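Local coordinates for ChrR-like cupin domain-containing protein (PDB 3CJX) that is of unknown function but has a cupin-like fold and belongs to the ChrR-like cupin family, so a small-ligand or metal-binding role is possible but unproven, at residues V65-I70 with W74-Y79; I32-M37 with N140-A145. One frame throughout, in Å; residues are numbered along the deposited sequence.

Contact 1: residues V65-I70 with W74-Y79; sequences VHMYTI and WYYTEY
W74 reaches across to T69 and M67 with two different parts of its indole. Its pyrrole N-H makes the hydrogen bond that joins the segments: W74 NE1 donates to T69 OG1 at 3.0 Å. The N-H...O angle of 141° shows a bent bond, and the hydroxyl oxygen lies at the ring edge, tilted a little out of the indole plane. The threonine hydroxyl thus gives the indole N-H of a buried tryptophan an acceptor.

The benzo part of the ring meets M67, a selenomethionine whose side chain comes from the opposite direction. Its selenium, M67 SE, lies 4.1 Å from W74 CZ2. Measured to the centroid of the six-membered ring, M67 SE is 5.0 Å away and 46° off the ring normal, an oblique Met-aromatic contact. Bends at the second and third torsions carry the terminal methyl onward, and M67 CE ends 4.0 Å from Y76 OH.

The two rings of 74-79 are set against each other as well. The indole edge points into a face of the phenol, with W74 CZ3 lying 3.4 Å above the plane and over the centre of the Y76 ring. With CG between the backbone N and the carbonyl carbon (chi1 71°), the indole extends from its strand toward T69 and M67. F100 stacks on W74 and H98 on Y76, while Y76 OH has a weak hydrogen bond to E92.

The strand axes approach only to 10.6 Å, too far for direct backbone pairing, so side chains bridge the gap. Strand 65-71 belongs to the mixed sheet and strand 73-76 to the antiparallel one. A glycerol, probably from the crystallisation liquor, lies about 3 Å from the Y76 side chain and may mark a pocket. Side chains from two sheets meeting in a buried interior, here by an indole-hydroxyl bond and a Met-aromatic contact, are consistent with the inside of a cupin-like beta-barrel.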
loop_
_atom_site.group_PDB
_atom_site.type_symbol
_atom_site.label_atom_id
_atom_site.label_comp_id
_atom_site.label_asym_id
_atom_site.label_seq_id
_atom_site.Cartn_x
_atom_site.Cartn_y
_atom_site.Cartn_z
ATOM N N VAL A 65 -9.528 -5.076 -2.342
ATOM C CA VAL A 65 -8.846 -3.970 -1.647
ATOM C C VAL A 65 -9.794 -3.370 -0.632
ATOM O O VAL A 65 -10.915 -2.987 -0.975
ATOM C CB VAL A 65 -8.430 -2.799 -2.545
ATOM C CG1 VAL A 65 -7.779 -1.727 -1.702
ATOM C CG2 VAL A 65 -7.478 -3.242 -3.652
ATOM N N HIS A 66 -9.345 -3.341 0.618
ATOM C CA HIS A 66 -10.061 -2.707 1.736
ATOM C C HIS A 66 -9.248 -1.486 2.136
ATOM O O HIS A 66 -8.091 -1.596 2.517
ATOM C CB HIS A 66 -10.172 -3.632 2.932
ATOM C CG HIS A 66 -11.028 -4.822 2.693
ATOM N ND1 HIS A 66 -12.379 -4.819 2.951
ATOM C CD2 HIS A 66 -10.729 -6.064 2.251
ATOM C CE1 HIS A 66 -12.882 -6.005 2.655
ATOM N NE2 HIS A 66 -11.900 -6.782 2.237
HETATM N N MSE A 67 -9.855 -0.319 2.057
HETATM C CA MSE A 67 -9.116 0.901 2.346
HETATM C C MSE A 67 -9.881 1.886 3.199
HETATM O O MSE A 67 -11.046 2.169 2.939
HETATM C CB MSE A 67 -8.675 1.539 1.037
HETATM C CG MSE A 67 -8.068 2.913 1.166
HETATM SE SE MSE A 67 -6.606 3.138 -0.064
HETATM C CE MSE A 67 -7.361 2.077 -1.542
ATOM N N TYR A 68 -9.181 2.389 4.218
ATOM C CA TYR A 68 -9.711 3.358 5.134
ATOM C C TYR A 68 -8.837 4.592 5.120
ATOM O O TYR A 68 -7.615 4.517 5.357
ATOM C CB TYR A 68 -9.756 2.788 6.548
ATOM C CG TYR A 68 -10.363 3.718 7.585
ATOM C CD1 TYR A 68 -11.743 3.806 7.742
ATOM C CD2 TYR A 68 -9.554 4.474 8.426
ATOM C CE1 TYR A 68 -12.303 4.627 8.696
ATOM C CE2 TYR A 68 -10.098 5.301 9.386
ATOM C CZ TYR A 68 -11.472 5.386 9.514
ATOM O OH TYR A 68 -12.020 6.207 10.468
ATOM N N THR A 69 -9.482 5.722 4.859
ATOM C CA THR A 69 -8.810 7.000 4.841
ATOM C C THR A 69 -8.871 7.616 6.218
ATOM O O THR A 69 -9.947 7.900 6.736
ATOM C CB THR A 69 -9.475 7.938 3.868
ATOM O OG1 THR A 69 -9.467 7.336 2.574
ATOM C CG2 THR A 69 -8.743 9.279 3.833
ATOM N N ILE A 70 -7.709 7.828 6.809
ATOM C CA ILE A 70 -7.630 8.414 8.143
ATOM C C ILE A 70 -7.788 9.940 7.991
ATOM O O ILE A 70 -8.575 10.588 8.686
ATOM C CB ILE A 70 -6.283 8.017 8.822
ATOM C CG1 ILE A 70 -6.166 6.472 8.896
ATOM C CG2 ILE A 70 -6.121 8.692 10.218
ATOM C CD1 ILE A 70 -4.731 5.925 9.010
ATOM N N TRP A 74 -8.649 11.958 -1.389
ATOM C CA TRP A 74 -8.246 11.313 -2.627
ATOM C C TRP A 74 -9.467 10.819 -3.376
ATOM O O TRP A 74 -10.542 10.651 -2.792
ATOM C CB TRP A 74 -7.276 10.176 -2.383
ATOM C CG TRP A 74 -7.853 8.948 -1.732
ATOM C CD1 TRP A 74 -7.846 8.646 -0.402
ATOM C CD2 TRP A 74 -8.462 7.830 -2.393
ATOM N NE1 TRP A 74 -8.434 7.430 -0.196
ATOM C CE2 TRP A 74 -8.821 6.909 -1.398
ATOM C CE3 TRP A 74 -8.745 7.528 -3.727
ATOM C CZ2 TRP A 74 -9.434 5.694 -1.689
ATOM C CZ3 TRP A 74 -9.365 6.319 -4.022
ATOM C CH2 TRP A 74 -9.708 5.422 -3.008
ATOM N N TYR A 75 -9.306 10.618 -4.677
ATOM C CA TYR A 75 -10.404 10.155 -5.516
ATOM C C TYR A 75 -9.896 9.399 -6.732
ATOM O O TYR A 75 -8.740 9.536 -7.138
ATOM C CB TYR A 75 -11.230 11.345 -5.993
ATOM C CG TYR A 75 -10.481 12.251 -6.942
ATOM C CD1 TYR A 75 -9.628 13.244 -6.455
ATOM C CD2 TYR A 75 -10.605 12.109 -8.326
ATOM C CE1 TYR A 75 -8.921 14.062 -7.311
ATOM C CE2 TYR A 75 -9.889 12.911 -9.186
ATOM C CZ TYR A 75 -9.051 13.895 -8.668
ATOM O OH TYR A 75 -8.334 14.727 -9.498
ATOM N N TYR A 76 -10.778 8.595 -7.299
ATOM C CA TYR A 76 -10.449 7.833 -8.480
ATOM C C TYR A 76 -10.901 8.690 -9.652
ATOM O O TYR A 76 -12.005 9.227 -9.650
ATOM C CB TYR A 76 -11.118 6.449 -8.503
ATOM C CG TYR A 76 -10.529 5.380 -7.584
ATOM C CD1 TYR A 76 -9.153 5.159 -7.516
ATOM C CD2 TYR A 76 -11.355 4.490 -6.896
ATOM C CE1 TYR A 76 -8.615 4.149 -6.715
ATOM C CE2 TYR A 76 -10.825 3.461 -6.114
ATOM C CZ TYR A 76 -9.457 3.302 -6.025
ATOM O OH TYR A 76 -8.939 2.318 -5.215
ATOM N N THR A 77 -10.031 8.833 -10.644
ATOM C CA THR A 77 -10.308 9.625 -11.846
ATOM C C THR A 77 -11.718 9.464 -12.406
ATOM O O THR A 77 -12.348 10.419 -12.821
ATOM C CB THR A 77 -9.357 9.181 -12.978
ATOM O OG1 THR A 77 -8.002 9.271 -12.527
ATOM C CG2 THR A 77 -9.563 10.017 -14.221
ATOM N N GLU A 78 -12.187 8.229 -12.420
ATOM C CA GLU A 78 -13.468 7.847 -12.982
ATOM C C GLU A 78 -14.660 8.300 -12.121
ATOM O O GLU A 78 -15.738 8.533 -12.641
ATOM C CB GLU A 78 -13.500 6.309 -13.139
ATOM C CG GLU A 78 -12.306 5.640 -13.937
ATOM C CD GLU A 78 -10.939 5.449 -13.166
ATOM O OE1 GLU A 78 -10.827 5.726 -11.942
ATOM O OE2 GLU A 78 -9.961 5.011 -13.827
ATOM N N TYR A 79 -14.456 8.452 -10.809
ATOM C CA TYR A 79 -15.529 8.809 -9.875
ATOM C C TYR A 79 -15.225 10.087 -9.085
ATOM O O TYR A 79 -15.206 10.080 -7.853
ATOM C CB TYR A 79 -15.723 7.658 -8.904
ATOM C CG TYR A 79 -16.095 6.344 -9.545
ATOM C CD1 TYR A 79 -17.430 5.980 -9.717
ATOM C CD2 TYR A 79 -15.120 5.451 -9.969
ATOM C CE1 TYR A 79 -17.781 4.761 -10.292
ATOM C CE2 TYR A 79 -15.464 4.236 -10.546
ATOM C CZ TYR A 79 -16.800 3.896 -10.697
ATOM O OH TYR A 79 -17.165 2.684 -11.259
#

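Contact 2: residues I32-M37 with N140-A145; sequences IFPLFM and NWVDRA
D143 OD1, next in the chain to the V142 that packs on P34 and M37, is hydrogen-bonded with Y155 OH, while the other carboxylate oxygen, OD2, forms a salt bridge to K139 one turn earlier in the helix. Y155 also touches the V142 side chain, so the tyrosine that ties down the carboxylate borders the apolar contact too. Its neighbour I156 pairs through the backbone with L35 and M37, which links this polar anchor to the strand.

V142 accounts for 60 of the 156 Å² buried between the segments, and its two methyls divide the work. CG1 stands anti to the backbone N (chi1 163°) and meets the proline ring obliquely, with V142 CG1 3.8 Å from P34 CG. CG2, beside the backbone N, faces the selenomethionine instead: V142 CG2 is 4.3 Å from M37 SE.

That P34 and M37, three residues apart, point the same way follows from a classic beta bulge, in which L35 and F36 both face V45 of the neighbouring strand 43-50. The extra residue shifts the alternation of the strand: the side chains of I32, P34 and M37 start out toward the helix, whereas that of F33 starts away from it and meets F20 edge-to-face. Helix 135-148 lies against the surface of the mixed sheet of this cupin-like fold through these residues.

The backbones stay well separated, with P34 CA and V142 CA 7.6 Å apart. M37 is further lined by M44 and M46 of strand 43-50, and I32 adds buried surface although its side chain comes no nearer than 4.9 Å to the helical segment.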
loop_
_atom_site.group_PDB
_atom_site.type_symbol
_atom_site.label_atom_id
_atom_site.label_comp_id
_atom_site.label_asym_id
_atom_site.label_seq_id
_atom_site.Cartn_x
_atom_site.Cartn_y
_atom_site.Cartn_z
ATOM N N ILE A 32 5.448 4.895 2.583
ATOM C CA ILE A 32 4.815 3.701 3.148
ATOM C C ILE A 32 5.400 3.304 4.473
ATOM O O ILE A 32 6.592 3.544 4.745
ATOM C CB ILE A 32 5.100 2.435 2.272
ATOM C CG1 ILE A 32 4.776 2.670 0.830
ATOM C CG2 ILE A 32 4.247 1.260 2.671
ATOM C CD1 ILE A 32 3.310 2.895 0.628
ATOM N N PHE A 33 4.551 2.679 5.286
ATOM C CA PHE A 33 4.990 2.024 6.498
ATOM C C PHE A 33 4.420 0.602 6.402
ATOM O O PHE A 33 3.219 0.420 6.532
ATOM C CB PHE A 33 4.520 2.735 7.768
ATOM C CG PHE A 33 5.350 2.395 8.975
ATOM C CD1 PHE A 33 5.493 1.070 9.383
ATOM C CD2 PHE A 33 6.002 3.381 9.681
ATOM C CE1 PHE A 33 6.259 0.737 10.462
ATOM C CE2 PHE A 33 6.765 3.063 10.772
ATOM C CZ PHE A 33 6.890 1.730 11.170
ATOM N N PRO A 34 5.277 -0.406 6.171
ATOM C CA PRO A 34 4.734 -1.742 6.054
ATOM C C PRO A 34 4.293 -2.273 7.403
ATOM O O PRO A 34 4.885 -1.929 8.416
ATOM C CB PRO A 34 5.923 -2.553 5.526
ATOM C CG PRO A 34 7.103 -1.848 6.052
ATOM C CD PRO A 34 6.747 -0.406 6.059
ATOM N N LEU A 35 3.237 -3.075 7.400
ATOM C CA LEU A 35 2.699 -3.699 8.605
ATOM C C LEU A 35 2.760 -5.232 8.488
ATOM O O LEU A 35 3.459 -5.887 9.268
ATOM C CB LEU A 35 1.264 -3.203 8.867
ATOM C CG LEU A 35 1.160 -1.671 8.845
ATOM C CD1 LEU A 35 -0.277 -1.190 8.961
ATOM C CD2 LEU A 35 2.039 -1.107 9.966
ATOM N N PHE A 36 2.066 -5.776 7.485
ATOM C CA PHE A 36 1.996 -7.219 7.260
ATOM C C PHE A 36 2.210 -7.553 5.789
ATOM O O PHE A 36 1.545 -6.992 4.940
ATOM C CB PHE A 36 0.638 -7.753 7.721
ATOM C CG PHE A 36 0.513 -9.238 7.632
ATOM C CD1 PHE A 36 0.902 -10.033 8.687
ATOM C CD2 PHE A 36 0.015 -9.841 6.491
ATOM C CE1 PHE A 36 0.799 -11.401 8.611
ATOM C CE2 PHE A 36 -0.083 -11.207 6.406
ATOM C CZ PHE A 36 0.303 -11.987 7.461
HETATM N N MSE A 37 3.125 -8.483 5.495
HETATM C CA MSE A 37 3.421 -8.885 4.108
HETATM C C MSE A 37 3.522 -10.391 3.940
HETATM O O MSE A 37 4.388 -11.033 4.529
HETATM C CB MSE A 37 4.710 -8.250 3.644
HETATM C CG MSE A 37 4.773 -6.817 4.018
HETATM SE SE MSE A 37 5.706 -5.801 2.739
HETATM C CE MSE A 37 4.234 -5.639 1.480
ATOM N N ASN A 140 10.590 -6.505 -1.584
ATOM C CA ASN A 140 11.976 -6.243 -2.013
ATOM C C ASN A 140 12.316 -4.753 -1.913
ATOM O O ASN A 140 13.380 -4.410 -1.389
ATOM C CB ASN A 140 12.272 -6.782 -3.418
ATOM C CG ASN A 140 12.257 -8.307 -3.476
ATOM O OD1 ASN A 140 11.799 -8.981 -2.549
ATOM N ND2 ASN A 140 12.756 -8.856 -4.568
ATOM N N TRP A 141 11.444 -3.871 -2.400
ATOM C CA TRP A 141 11.728 -2.443 -2.273
ATOM C C TRP A 141 11.768 -2.055 -0.804
ATOM O O TRP A 141 12.646 -1.291 -0.393
ATOM C CB TRP A 141 10.716 -1.559 -3.002
ATOM C CG TRP A 141 11.042 -0.110 -2.815
ATOM C CD1 TRP A 141 11.879 0.646 -3.576
ATOM C CD2 TRP A 141 10.579 0.739 -1.765
ATOM N NE1 TRP A 141 11.947 1.919 -3.079
ATOM C CE2 TRP A 141 11.166 1.997 -1.960
ATOM C CE3 TRP A 141 9.722 0.554 -0.677
ATOM C CZ2 TRP A 141 10.918 3.064 -1.123
ATOM C CZ3 TRP A 141 9.471 1.612 0.149
ATOM C CH2 TRP A 141 10.061 2.854 -0.074
ATOM N N VAL A 142 10.828 -2.579 -0.014
ATOM C CA VAL A 142 10.791 -2.266 1.427
ATOM C C VAL A 142 12.118 -2.614 2.109
ATOM O O VAL A 142 12.735 -1.765 2.756
ATOM C CB VAL A 142 9.641 -3.017 2.176
ATOM C CG1 VAL A 142 9.887 -3.000 3.705
ATOM C CG2 VAL A 142 8.251 -2.457 1.788
ATOM N N ASP A 143 12.566 -3.853 1.932
ATOM C CA ASP A 143 13.801 -4.318 2.570
ATOM C C ASP A 143 15.001 -3.513 2.091
ATOM O O ASP A 143 15.914 -3.253 2.867
ATOM C CB ASP A 143 14.015 -5.818 2.340
ATOM C CG ASP A 143 13.006 -6.680 3.090
ATOM O OD1 ASP A 143 12.546 -6.258 4.182
ATOM O OD2 ASP A 143 12.695 -7.801 2.592
ATOM N N ARG A 144 14.989 -3.115 0.821
ATOM C CA ARG A 144 16.046 -2.267 0.264
ATOM C C ARG A 144 15.929 -0.860 0.831
ATOM O O ARG A 144 16.943 -0.218 1.121
ATOM C CB ARG A 144 15.996 -2.244 -1.285
ATOM C CG ARG A 144 16.549 -0.942 -1.997
ATOM C CD ARG A 144 16.707 -1.074 -3.548
ATOM N NE ARG A 144 15.655 -1.911 -4.150
ATOM C CZ ARG A 144 15.749 -3.228 -4.403
ATOM N NH1 ARG A 144 16.870 -3.921 -4.149
ATOM N NH2 ARG A 144 14.703 -3.874 -4.930
ATOM N N ALA A 145 14.693 -0.377 0.978
ATOM C CA ALA A 145 14.460 0.977 1.484
ATOM C C ALA A 145 14.916 1.095 2.935
ATOM O O ALA A 145 15.479 2.115 3.326
ATOM C CB ALA A 145 12.996 1.360 1.333
#

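How the contacts relate
From the N terminus, the chain first lays down strand 30-38, whose partner in contact 2 arrives only with helix 135-148, so that contact closes a loop of about a hundred residues, about half of them strand. Contact 1 forms wholly within this loop and closes a far shorter one, with three residues between its segments; the two loops therefore nest and do not cross. Strands 30-38 and 65-71 share the mixed sheet, separated in it by strands 43-50 and 110-117. Contact 1 ties that sheet to the antiparallel one, and contact 2 ties it to the helix. Their centres are 21 Å apart, on opposite sides of the chain's centre, and they do not touch.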